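Local coordinates for ulvan Lyase-PL25 (PDB 5UAM), which cleaves ulvan, the sulfated uronic-acid polysaccharide of green seaweed cell walls, as a beta-propeller enzyme of polysaccharide lyase family 25, at residues 176-181 / 231-236; 374-379 / 442-447; 385-390 / 428-433. All coordinates share one frame; numbering follows the deposited sequence.

Contact 1 (176-181 / 231-236); sequences YLFFRH and DNIIVS. With PO4 (phosphate ion), chain E.
The ring of F178 presents its edge to I233, whose CD1 methyl lies near the ring plane, 3.8 Å from CZ of F178 and equally close to CE1. That same CD1 lies 4.2 Å from CD1 of Y176, so one methyl group serves both aromatic rings. The second branch of I233 joins in, CG2 standing 3.9 Å from CZ of F178. F178 and Y176 leave strand 175-180 on the side of strand 232-243, which is not paired with it, and CG beside the backbone N (chi1 -68° in F178) sets the phenylalanine ring edge against CD1 of I233. No hydrogen bond spans the two segments: their nearest CA atoms, those of Y176 and I233, are 9.6 Å apart, a spacing of packed sheets rather than paired strands. F266 extends the apolar cluster, touching F178 and meeting the Y176 ring edge-to-face, while A225 also packs on F178. The arrangement is consistent with two successive blades of the propeller.

The third flat group, the guanidinium of R180, turns instead to a bound phosphate, whose phosphorus lies in its plane at the edge. NH1 donates to O2 of the ion at 2.9 Å and NH2 to O4 at 2.9 Å, with N-H...O angles of 163° and 172°, a nearly straight end-on grip by two nitrogens. NE of R180 bonds the carbonyl of G182, which limits rotation of the group. H99, H119, H184 and Y222 also hydrogen-bond the phosphate, probably an ion from the crystallisation liquor. Since R180, H119, H184 and Y222 are substrate-binding residues and H99 is the proton donor, the ion marks the active site. The chemistry therefore divides along one strand: apolar contacts join the sheets, while the strand's end offers an anion-binding group, consistent with a site for a negatively charged polysaccharide.

Contact 2 (374-379 / 442-447); sequences RYLTTY and YLVGEE
R374 and E446 form a two-pronged salt bridge between adjacent blades of the beta-propeller. In the R374 conformer described, NH2 donates to OE1 of E446 at 2.7 Å and NH1 to OE2 of E446 at 3.0 Å. Each carboxylate oxygen uses its syn lone pair, and the two planes are only 18° apart, which identifies an end-on, nearly coplanar pairing. The NH1 bond lies in the guanidinium plane, whereas the shorter NH2 bond is tilted out of it. The side chains cross at about a right angle, and a bend in the glutamate (chi2 -67°) brings its carboxylate round to the arginine. Two further partners steady the pair: Q427 NE2 hydrogen-bonds OE2, and W389 makes a cation-pi contact with R374. An alanine in place of E446 would probably leave the guanidinium without its mate across the blades, held less firmly in rotation, and Q427 without this acceptor.

Inward of this partly exposed bridge the contact becomes apolar. L376 and V444 both point toward the opposite segment and are buried, with M428 and V405 touching each of them. The blade carrying V444 is completed by strand 30-33, near the beginning of the chain, pairing with 439-444, the closure by which many propellers fasten their ring. The direct apolar touch is a light one, L376 CD2 meeting V444 CG2 at 4.4 Å.

Contact 3 (385-390 / 428-433); sequences AVLSWW and MLVAEK
L387 and V430 meet tip to tip, and their methyl groups are pressed together: CD2 of L387 lies 3.4 Å from CG2 of V430, tighter than normal van der Waals contact between carbons. The other leucine branch is more relaxed, with CD1 of L387 4.1 Å from SD of M428, the two side chains passing at a slant. L387 thus forks over its partners, one methyl to the valine and one to the thioether. With CG opposite the backbone N (chi1 -178°), the leucine extends straight toward strand 428-433. In M428 the extended first two torsions carry the sulfur to L387, and the bend at chi3 (-82°) turns CE aside. F413 packs against both L387 and V430, and all three residues that touch are buried.

Toward the far end of strand 428-433 the contact opens up. E432 and K433 are partly exposed, and the side chain of E432 makes no touch with segment 385-390. Their polar ends turn to other partners: OE1 of E432 to the hydroxyl of Y442, and, in the conformer described, NZ of K433 to OD1 of N36, a substrate-binding residue. With CA atoms of L387 and V430 8.7 Å apart and no hydrogen bond between the segments, this is face-to-face packing of two four-stranded antiparallel sheets, the apolar inter-blade interface of a beta-propeller.

How the contacts relate
Contacts 2 and 3 are two parts of one inter-blade interface. Their centres are 5 Å apart, and they share both sheets: 373-381 and 384-392 are neighbours in one, 428-433 and 439-444 in the other. Along the chain, segments 385-390 and 428-433 both fall between 374-379 and 442-447, so the outer pair brackets the inner. Direct bonds tie them, T378 OG1 with the carbonyl of V386 among them. Contact 1 comes earlier in sequence and lies across the centre of the chain, about 25 Å from contact 2 and 26 Å from contact 3, between centres. The ring is thus packed blade to blade on opposite sides, with contact 1 beside the catalytic groups.

Contact 1 (176-181 / 231-236)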
loop_
_atom_site.group_PDB
_atom_site.type_symbol
_atom_site.label_atom_id
_atom_site.label_comp_id
_atom_site.label_asym_id
_atom_site.label_seq_id
_atom_site.Cartn_x
_atom_site.Cartn_y
_atom_site.Cartn_z
ATOM N N TYR A 176 11.060 -7.538 7.651
ATOM C CA TYR A 176 11.304 -7.446 6.219
ATOM C C TYR A 176 10.683 -6.169 5.690
ATOM O O TYR A 176 9.489 -5.926 5.894
ATOM C CB TYR A 176 10.699 -8.641 5.476
ATOM C CG TYR A 176 11.363 -9.941 5.819
ATOM C CD1 TYR A 176 11.030 -10.648 6.970
ATOM C CD2 TYR A 176 12.348 -10.476 4.993
ATOM C CE1 TYR A 176 11.654 -11.844 7.267
ATOM C CE2 TYR A 176 12.978 -11.654 5.291
ATOM C CZ TYR A 176 12.627 -12.352 6.424
ATOM O OH TYR A 176 13.258 -13.538 6.723
ATOM N N LEU A 177 11.485 -5.367 4.992
ATOM C CA LEU A 177 11.006 -4.160 4.333
ATOM C C LEU A 177 11.075 -4.407 2.836
ATOM O O LEU A 177 12.160 -4.627 2.299
ATOM C CB LEU A 177 11.851 -2.931 4.687
ATOM C CG LEU A 177 11.297 -1.619 4.134
ATOM C CD1 LEU A 177 10.034 -1.223 4.882
ATOM C CD2 LEU A 177 12.365 -0.513 4.269
ATOM N N PHE A 178 9.917 -4.396 2.184
ATOM C CA PHE A 178 9.798 -4.588 0.745
ATOM C C PHE A 178 9.599 -3.228 0.082
ATOM O O PHE A 178 8.890 -2.366 0.607
ATOM C CB PHE A 178 8.585 -5.470 0.430
ATOM C CG PHE A 178 8.740 -6.870 0.886
ATOM C CD1 PHE A 178 8.481 -7.185 2.199
ATOM C CD2 PHE A 178 9.148 -7.858 0.017
ATOM C CE1 PHE A 178 8.614 -8.461 2.655
ATOM C CE2 PHE A 178 9.325 -9.172 0.487
ATOM C CZ PHE A 178 9.050 -9.443 1.810
ATOM N N PHE A 179 10.247 -3.015 -1.052
ATOM C CA PHE A 179 10.161 -1.750 -1.765
ATOM C C PHE A 179 10.753 -1.914 -3.158
ATOM O O PHE A 179 11.447 -2.898 -3.462
ATOM C CB PHE A 179 10.880 -0.614 -1.014
ATOM C CG PHE A 179 12.314 -0.904 -0.690
ATOM C CD1 PHE A 179 12.665 -1.607 0.456
ATOM C CD2 PHE A 179 13.335 -0.459 -1.513
ATOM C CE1 PHE A 179 13.988 -1.879 0.761
ATOM C CE2 PHE A 179 14.653 -0.725 -1.213
ATOM C CZ PHE A 179 14.988 -1.429 -0.065
ATOM N N ARG A 180 10.466 -0.929 -4.008
ATOM C CA ARG A 180 11.139 -0.801 -5.296
ATOM C C ARG A 180 12.461 -0.076 -5.100
ATOM O O ARG A 180 12.498 1.005 -4.512
ATOM C CB ARG A 180 10.253 -0.027 -6.259
ATOM C CG ARG A 180 10.809 0.092 -7.677
ATOM C CD ARG A 180 9.909 0.846 -8.631
ATOM N NE ARG A 180 9.815 2.259 -8.260
ATOM C CZ ARG A 180 8.878 3.082 -8.721
ATOM N NH1 ARG A 180 7.954 2.648 -9.577
ATOM N NH2 ARG A 180 8.864 4.338 -8.298
ATOM N N HIS A 181 13.553 -0.665 -5.585
ATOM C CA HIS A 181 14.898 -0.142 -5.319
ATOM C C HIS A 181 15.282 0.948 -6.327
ATOM O O HIS A 181 16.247 0.847 -7.089
ATOM C CB HIS A 181 15.901 -1.294 -5.306
ATOM C CG HIS A 181 17.234 -0.993 -4.683
ATOM N ND1 HIS A 181 18.143 -0.119 -5.237
ATOM C CD2 HIS A 181 17.868 -1.560 -3.624
ATOM C CE1 HIS A 181 19.256 -0.123 -4.521
ATOM N NE2 HIS A 181 19.106 -0.974 -3.523
ATOM N N ASP A 231 5.181 -19.052 8.406
ATOM C CA ASP A 231 6.326 -18.188 8.163
ATOM C C ASP A 231 6.375 -17.683 6.732
ATOM O O ASP A 231 7.437 -17.279 6.261
ATOM C CB ASP A 231 7.620 -18.900 8.549
ATOM C CG ASP A 231 7.697 -19.173 10.039
ATOM O OD1 ASP A 231 7.315 -18.282 10.849
ATOM O OD2 ASP A 231 8.115 -20.284 10.386
ATOM N N ASN A 232 5.233 -17.625 6.053
ATOM C CA ASN A 232 5.195 -17.176 4.673
ATOM C C ASN A 232 4.743 -15.725 4.550
ATOM O O ASN A 232 3.928 -15.228 5.335
ATOM C CB ASN A 232 4.239 -18.039 3.860
ATOM C CG ASN A 232 4.681 -19.470 3.811
ATOM O OD1 ASN A 232 5.855 -19.738 3.585
ATOM N ND2 ASN A 232 3.763 -20.394 4.073
ATOM N N ILE A 233 5.308 -15.063 3.548
ATOM C CA ILE A 233 4.877 -13.766 3.048
ATOM C C ILE A 233 4.334 -13.992 1.647
ATOM O O ILE A 233 4.883 -14.793 0.886
ATOM C CB ILE A 233 6.069 -12.787 3.049
ATOM C CG1 ILE A 233 6.395 -12.388 4.497
ATOM C CG2 ILE A 233 5.824 -11.567 2.138
ATOM C CD1 ILE A 233 7.695 -11.603 4.641
ATOM N N ILE A 234 3.243 -13.321 1.305
ATOM C CA ILE A 234 2.612 -13.476 0.001
ATOM C C ILE A 234 2.714 -12.156 -0.749
ATOM O O ILE A 234 2.737 -11.081 -0.140
ATOM C CB ILE A 234 1.151 -13.967 0.108
ATOM C CG1 ILE A 234 0.279 -13.011 0.905
ATOM C CG2 ILE A 234 1.128 -15.390 0.682
ATOM C CD1 ILE A 234 -1.203 -13.362 0.839
ATOM N N VAL A 235 2.849 -12.239 -2.067
ATOM C CA VAL A 235 3.107 -11.063 -2.891
ATOM C C VAL A 235 2.245 -11.136 -4.151
ATOM O O VAL A 235 2.354 -12.101 -4.917
ATOM C CB VAL A 235 4.591 -10.944 -3.271
ATOM C CG1 VAL A 235 4.845 -9.637 -4.027
ATOM C CG2 VAL A 235 5.473 -11.046 -2.015
ATOM N N SER A 236 1.431 -10.098 -4.391
ATOM C CA SER A 236 0.726 -9.945 -5.650
ATOM C C SER A 236 1.342 -8.775 -6.395
ATOM O O SER A 236 1.844 -7.825 -5.791
ATOM C CB SER A 236 -0.772 -9.743 -5.465
ATOM O OG SER A 236 -1.020 -8.612 -4.656
HETATM P P PO4 E . 5.774 5.900 -9.952
HETATM O O1 PO4 E . 5.785 6.504 -11.343
HETATM O O2 PO4 E . 5.768 4.429 -10.030
HETATM O O3 PO4 E . 4.498 6.395 -9.316
HETATM O O4 PO4 E . 7.028 6.378 -9.227
#

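Contact 2 (374-379 / 442-447)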
loop_
_atom_site.group_PDB
_atom_site.type_symbol
_atom_site.label_atom_id
_atom_site.label_comp_id
_atom_site.label_asym_id
_atom_site.label_seq_id
_atom_site.Cartn_x
_atom_site.Cartn_y
_atom_site.Cartn_z
ATOM N N ARG A 374 -15.410 -9.774 1.986
ATOM C CA ARG A 374 -15.953 -8.450 2.281
ATOM C C ARG A 374 -14.915 -7.411 1.906
ATOM O O ARG A 374 -13.778 -7.478 2.381
ATOM C CB ARG A 374 -16.210 -8.253 3.779
ATOM C CG ARG A 374 -17.338 -9.005 4.411
ATOM C CD ARG A 374 -17.266 -8.769 5.922
ATOM N NE ARG A 374 -17.902 -7.527 6.336
ATOM C CZ ARG A 374 -17.560 -6.811 7.410
ATOM N NH1 ARG A 374 -16.546 -7.170 8.185
ATOM N NH2 ARG A 374 -18.232 -5.719 7.700
ATOM N N TYR A 375 -15.296 -6.448 1.077
ATOM C CA TYR A 375 -14.456 -5.296 0.784
ATOM C C TYR A 375 -14.959 -4.094 1.555
ATOM O O TYR A 375 -16.171 -3.891 1.680
ATOM C CB TYR A 375 -14.530 -4.914 -0.694
ATOM C CG TYR A 375 -13.582 -5.663 -1.597
ATOM C CD1 TYR A 375 -13.887 -6.933 -2.048
ATOM C CD2 TYR A 375 -12.378 -5.102 -1.985
ATOM C CE1 TYR A 375 -13.013 -7.625 -2.863
ATOM C CE2 TYR A 375 -11.499 -5.772 -2.810
ATOM C CZ TYR A 375 -11.814 -7.040 -3.244
ATOM O OH TYR A 375 -10.923 -7.707 -4.067
ATOM N N LEU A 376 -14.029 -3.292 2.041
ATOM C CA LEU A 376 -14.331 -1.923 2.437
ATOM C C LEU A 376 -13.743 -1.071 1.315
ATOM O O LEU A 376 -12.516 -1.017 1.132
ATOM C CB LEU A 376 -13.751 -1.612 3.813
ATOM C CG LEU A 376 -14.120 -0.254 4.400
ATOM C CD1 LEU A 376 -15.618 -0.007 4.364
ATOM C CD2 LEU A 376 -13.631 -0.150 5.847
ATOM N N THR A 377 -14.625 -0.489 0.504
ATOM C CA THR A 377 -14.220 0.111 -0.757
ATOM C C THR A 377 -14.720 1.540 -0.855
ATOM O O THR A 377 -15.811 1.871 -0.382
ATOM C CB THR A 377 -14.679 -0.756 -1.944
ATOM O OG1 THR A 377 -14.528 -0.048 -3.186
ATOM C CG2 THR A 377 -16.083 -1.136 -1.790
ATOM N N THR A 378 -13.903 2.392 -1.455
ATOM C CA THR A 378 -14.331 3.752 -1.736
ATOM C C THR A 378 -14.601 3.940 -3.222
ATOM O O THR A 378 -13.889 3.409 -4.079
ATOM C CB THR A 378 -13.365 4.814 -1.195
ATOM O OG1 THR A 378 -13.922 6.117 -1.415
ATOM C CG2 THR A 378 -12.042 4.775 -1.877
ATOM N N TYR A 379 -15.626 4.731 -3.504
ATOM C CA TYR A 379 -16.047 5.080 -4.849
ATOM C C TYR A 379 -16.739 6.424 -4.736
ATOM O O TYR A 379 -17.002 6.902 -3.635
ATOM C CB TYR A 379 -16.947 3.976 -5.426
ATOM C CG TYR A 379 -18.290 3.829 -4.750
ATOM C CD1 TYR A 379 -18.453 3.073 -3.594
ATOM C CD2 TYR A 379 -19.402 4.439 -5.281
ATOM C CE1 TYR A 379 -19.712 2.947 -3.002
ATOM C CE2 TYR A 379 -20.654 4.330 -4.689
ATOM C CZ TYR A 379 -20.803 3.576 -3.554
ATOM O OH TYR A 379 -22.050 3.471 -2.977
ATOM N N TYR A 442 -9.575 10.308 9.168
ATOM C CA TYR A 442 -10.570 9.549 9.902
ATOM C C TYR A 442 -10.097 8.123 10.129
ATOM O O TYR A 442 -9.536 7.498 9.231
ATOM C CB TYR A 442 -11.892 9.475 9.153
ATOM C CG TYR A 442 -12.539 10.811 8.817
ATOM C CD1 TYR A 442 -12.013 11.637 7.837
ATOM C CD2 TYR A 442 -13.682 11.239 9.483
ATOM C CE1 TYR A 442 -12.626 12.855 7.513
ATOM C CE2 TYR A 442 -14.301 12.452 9.162
ATOM C CZ TYR A 442 -13.752 13.261 8.189
ATOM O OH TYR A 442 -14.359 14.463 7.889
ATOM N N LEU A 443 -10.398 7.594 11.306
ATOM C CA LEU A 443 -10.209 6.177 11.614
ATOM C C LEU A 443 -11.598 5.562 11.697
ATOM O O LEU A 443 -12.424 5.995 12.511
ATOM C CB LEU A 443 -9.468 6.031 12.944
ATOM C CG LEU A 443 -9.299 4.627 13.527
ATOM C CD1 LEU A 443 -8.520 3.756 12.557
ATOM C CD2 LEU A 443 -8.633 4.683 14.892
ATOM N N VAL A 444 -11.881 4.571 10.853
ATOM C CA VAL A 444 -13.223 4.019 10.751
ATOM C C VAL A 444 -13.235 2.538 11.084
ATOM O O VAL A 444 -12.248 1.818 10.887
ATOM C CB VAL A 444 -13.906 4.249 9.387
ATOM C CG1 VAL A 444 -13.990 5.731 9.085
ATOM C CG2 VAL A 444 -13.188 3.500 8.272
ATOM N N GLY A 445 -14.388 2.089 11.569
ATOM C CA GLY A 445 -14.622 0.680 11.844
ATOM C C GLY A 445 -15.818 0.092 11.126
ATOM O O GLY A 445 -16.108 0.423 9.966
ATOM N N GLU A 446 -16.524 -0.818 11.797
ATOM C CA GLU A 446 -17.644 -1.494 11.156
ATOM C C GLU A 446 -18.762 -0.533 10.809
ATOM O O GLU A 446 -19.498 -0.759 9.835
ATOM C CB GLU A 446 -18.217 -2.571 12.083
ATOM C CG GLU A 446 -17.424 -3.845 12.121
ATOM C CD GLU A 446 -17.461 -4.605 10.802
ATOM O OE1 GLU A 446 -18.458 -4.488 10.059
ATOM O OE2 GLU A 446 -16.491 -5.335 10.524
ATOM N N GLU A 447 -18.946 0.500 11.618
ATOM C CA GLU A 447 -20.123 1.351 11.526
ATOM C C GLU A 447 -19.795 2.790 11.184
ATOM O O GLU A 447 -20.605 3.455 10.525
ATOM C CB GLU A 447 -20.892 1.366 12.862
ATOM C CG GLU A 447 -21.120 0.005 13.508
ATOM C CD GLU A 447 -22.183 -0.808 12.809
ATOM O OE1 GLU A 447 -22.122 -2.055 12.889
ATOM O OE2 GLU A 447 -23.083 -0.207 12.185
#

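Contact 3 (385-390 / 428-433)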
loop_
_atom_site.group_PDB
_atom_site.type_symbol
_atom_site.label_atom_id
_atom_site.label_comp_id
_atom_site.label_asym_id
_atom_site.label_seq_id
_atom_site.Cartn_x
_atom_site.Cartn_y
_atom_site.Cartn_z
ATOM N N ALA A 385 -18.056 11.379 -1.950
ATOM C CA ALA A 385 -17.173 10.270 -1.633
ATOM C C ALA A 385 -17.905 9.277 -0.743
ATOM O O ALA A 385 -18.540 9.673 0.235
ATOM C CB ALA A 385 -15.957 10.815 -0.886
ATOM N N VAL A 386 -17.810 7.992 -1.073
ATOM C CA VAL A 386 -18.479 6.940 -0.314
ATOM C C VAL A 386 -17.436 5.913 0.106
ATOM O O VAL A 386 -16.542 5.565 -0.680
ATOM C CB VAL A 386 -19.596 6.259 -1.142
ATOM C CG1 VAL A 386 -20.356 5.270 -0.278
ATOM C CG2 VAL A 386 -20.547 7.299 -1.762
ATOM N N LEU A 387 -17.536 5.430 1.344
ATOM C CA LEU A 387 -16.750 4.296 1.831
ATOM C C LEU A 387 -17.747 3.308 2.424
ATOM O O LEU A 387 -18.426 3.632 3.410
ATOM C CB LEU A 387 -15.714 4.725 2.881
ATOM C CG LEU A 387 -14.818 3.611 3.420
ATOM C CD1 LEU A 387 -13.919 3.093 2.328
ATOM C CD2 LEU A 387 -13.969 4.128 4.540
ATOM N N SER A 388 -17.884 2.131 1.809
ATOM C CA SER A 388 -18.914 1.202 2.238
ATOM C C SER A 388 -18.423 -0.235 2.111
ATOM O O SER A 388 -17.472 -0.527 1.387
ATOM C CB SER A 388 -20.205 1.397 1.456
ATOM O OG SER A 388 -19.989 1.169 0.074
ATOM N N TRP A 389 -19.090 -1.107 2.856
ATOM C CA TRP A 389 -18.808 -2.536 2.829
ATOM C C TRP A 389 -19.566 -3.201 1.687
ATOM O O TRP A 389 -20.753 -2.939 1.473
ATOM C CB TRP A 389 -19.257 -3.176 4.139
ATOM C CG TRP A 389 -18.387 -2.833 5.329
ATOM C CD1 TRP A 389 -18.633 -1.896 6.277
ATOM C CD2 TRP A 389 -17.123 -3.423 5.667
ATOM N NE1 TRP A 389 -17.602 -1.868 7.197
ATOM C CE2 TRP A 389 -16.676 -2.809 6.850
ATOM C CE3 TRP A 389 -16.352 -4.434 5.099
ATOM C CZ2 TRP A 389 -15.478 -3.164 7.471
ATOM C CZ3 TRP A 389 -15.155 -4.787 5.721
ATOM C CH2 TRP A 389 -14.739 -4.150 6.895
ATOM N N TRP A 390 -18.879 -4.080 0.962
ATOM C CA TRP A 390 -19.472 -4.885 -0.100
ATOM C C TRP A 390 -19.183 -6.350 0.186
ATOM O O TRP A 390 -18.024 -6.722 0.404
ATOM C CB TRP A 390 -18.883 -4.486 -1.454
ATOM C CG TRP A 390 -19.330 -3.116 -1.871
ATOM C CD1 TRP A 390 -18.925 -1.929 -1.342
ATOM C CD2 TRP A 390 -20.280 -2.804 -2.889
ATOM N NE1 TRP A 390 -19.561 -0.894 -1.970
ATOM C CE2 TRP A 390 -20.402 -1.394 -2.926
ATOM C CE3 TRP A 390 -21.034 -3.569 -3.778
ATOM C CZ2 TRP A 390 -21.256 -0.744 -3.808
ATOM C CZ3 TRP A 390 -21.895 -2.920 -4.651
ATOM C CH2 TRP A 390 -21.996 -1.519 -4.659
ATOM N N MET A 428 -9.715 0.881 9.258
ATOM C CA MET A 428 -9.155 1.516 8.074
ATOM C C MET A 428 -9.019 3.002 8.339
ATOM O O MET A 428 -9.830 3.587 9.060
ATOM C CB MET A 428 -10.045 1.242 6.846
ATOM C CG MET A 428 -9.528 1.812 5.539
ATOM S SD MET A 428 -10.589 1.414 4.120
ATOM C CE MET A 428 -10.041 -0.246 3.704
ATOM N N LEU A 429 -8.010 3.597 7.718
ATOM C CA LEU A 429 -7.814 5.046 7.711
ATOM C C LEU A 429 -8.341 5.642 6.417
ATOM O O LEU A 429 -8.260 5.020 5.345
ATOM C CB LEU A 429 -6.333 5.364 7.872
ATOM C CG LEU A 429 -5.820 5.075 9.268
ATOM C CD1 LEU A 429 -4.334 4.862 9.299
ATOM C CD2 LEU A 429 -6.188 6.223 10.201
ATOM N N VAL A 430 -8.897 6.857 6.517
ATOM C CA VAL A 430 -9.534 7.524 5.392
ATOM C C VAL A 430 -9.112 8.983 5.419
ATOM O O VAL A 430 -9.066 9.599 6.490
ATOM C CB VAL A 430 -11.076 7.470 5.501
ATOM C CG1 VAL A 430 -11.723 7.884 4.173
ATOM C CG2 VAL A 430 -11.550 6.109 5.929
ATOM N N ALA A 431 -8.828 9.542 4.249
ATOM C CA ALA A 431 -8.529 10.965 4.088
ATOM C C ALA A 431 -9.577 11.600 3.194
ATOM O O ALA A 431 -9.835 11.125 2.087
ATOM C CB ALA A 431 -7.136 11.140 3.472
ATOM N N GLU A 432 -10.175 12.685 3.673
ATOM C CA GLU A 432 -11.249 13.380 2.961
ATOM C C GLU A 432 -10.608 14.465 2.100
ATOM O O GLU A 432 -10.414 15.607 2.527
ATOM C CB GLU A 432 -12.234 13.974 3.969
ATOM C CG GLU A 432 -13.388 14.763 3.387
ATOM C CD GLU A 432 -14.176 15.478 4.451
ATOM O OE1 GLU A 432 -13.687 15.581 5.599
ATOM O OE2 GLU A 432 -15.285 15.927 4.153
ATOM N N LYS A 433 -10.249 14.107 0.871
ATOM C CA LYS A 433 -9.592 15.043 -0.030
ATOM C C LYS A 433 -10.600 16.045 -0.566
ATOM O O LYS A 433 -11.566 15.670 -1.240
ATOM C CB LYS A 433 -8.959 14.283 -1.187
ATOM C CG LYS A 433 -7.910 13.292 -0.744
ATOM C CD LYS A 433 -7.152 12.729 -1.918
ATOM C CE LYS A 433 -8.003 11.783 -2.728
ATOM N NZ LYS A 433 -7.242 11.196 -3.870
#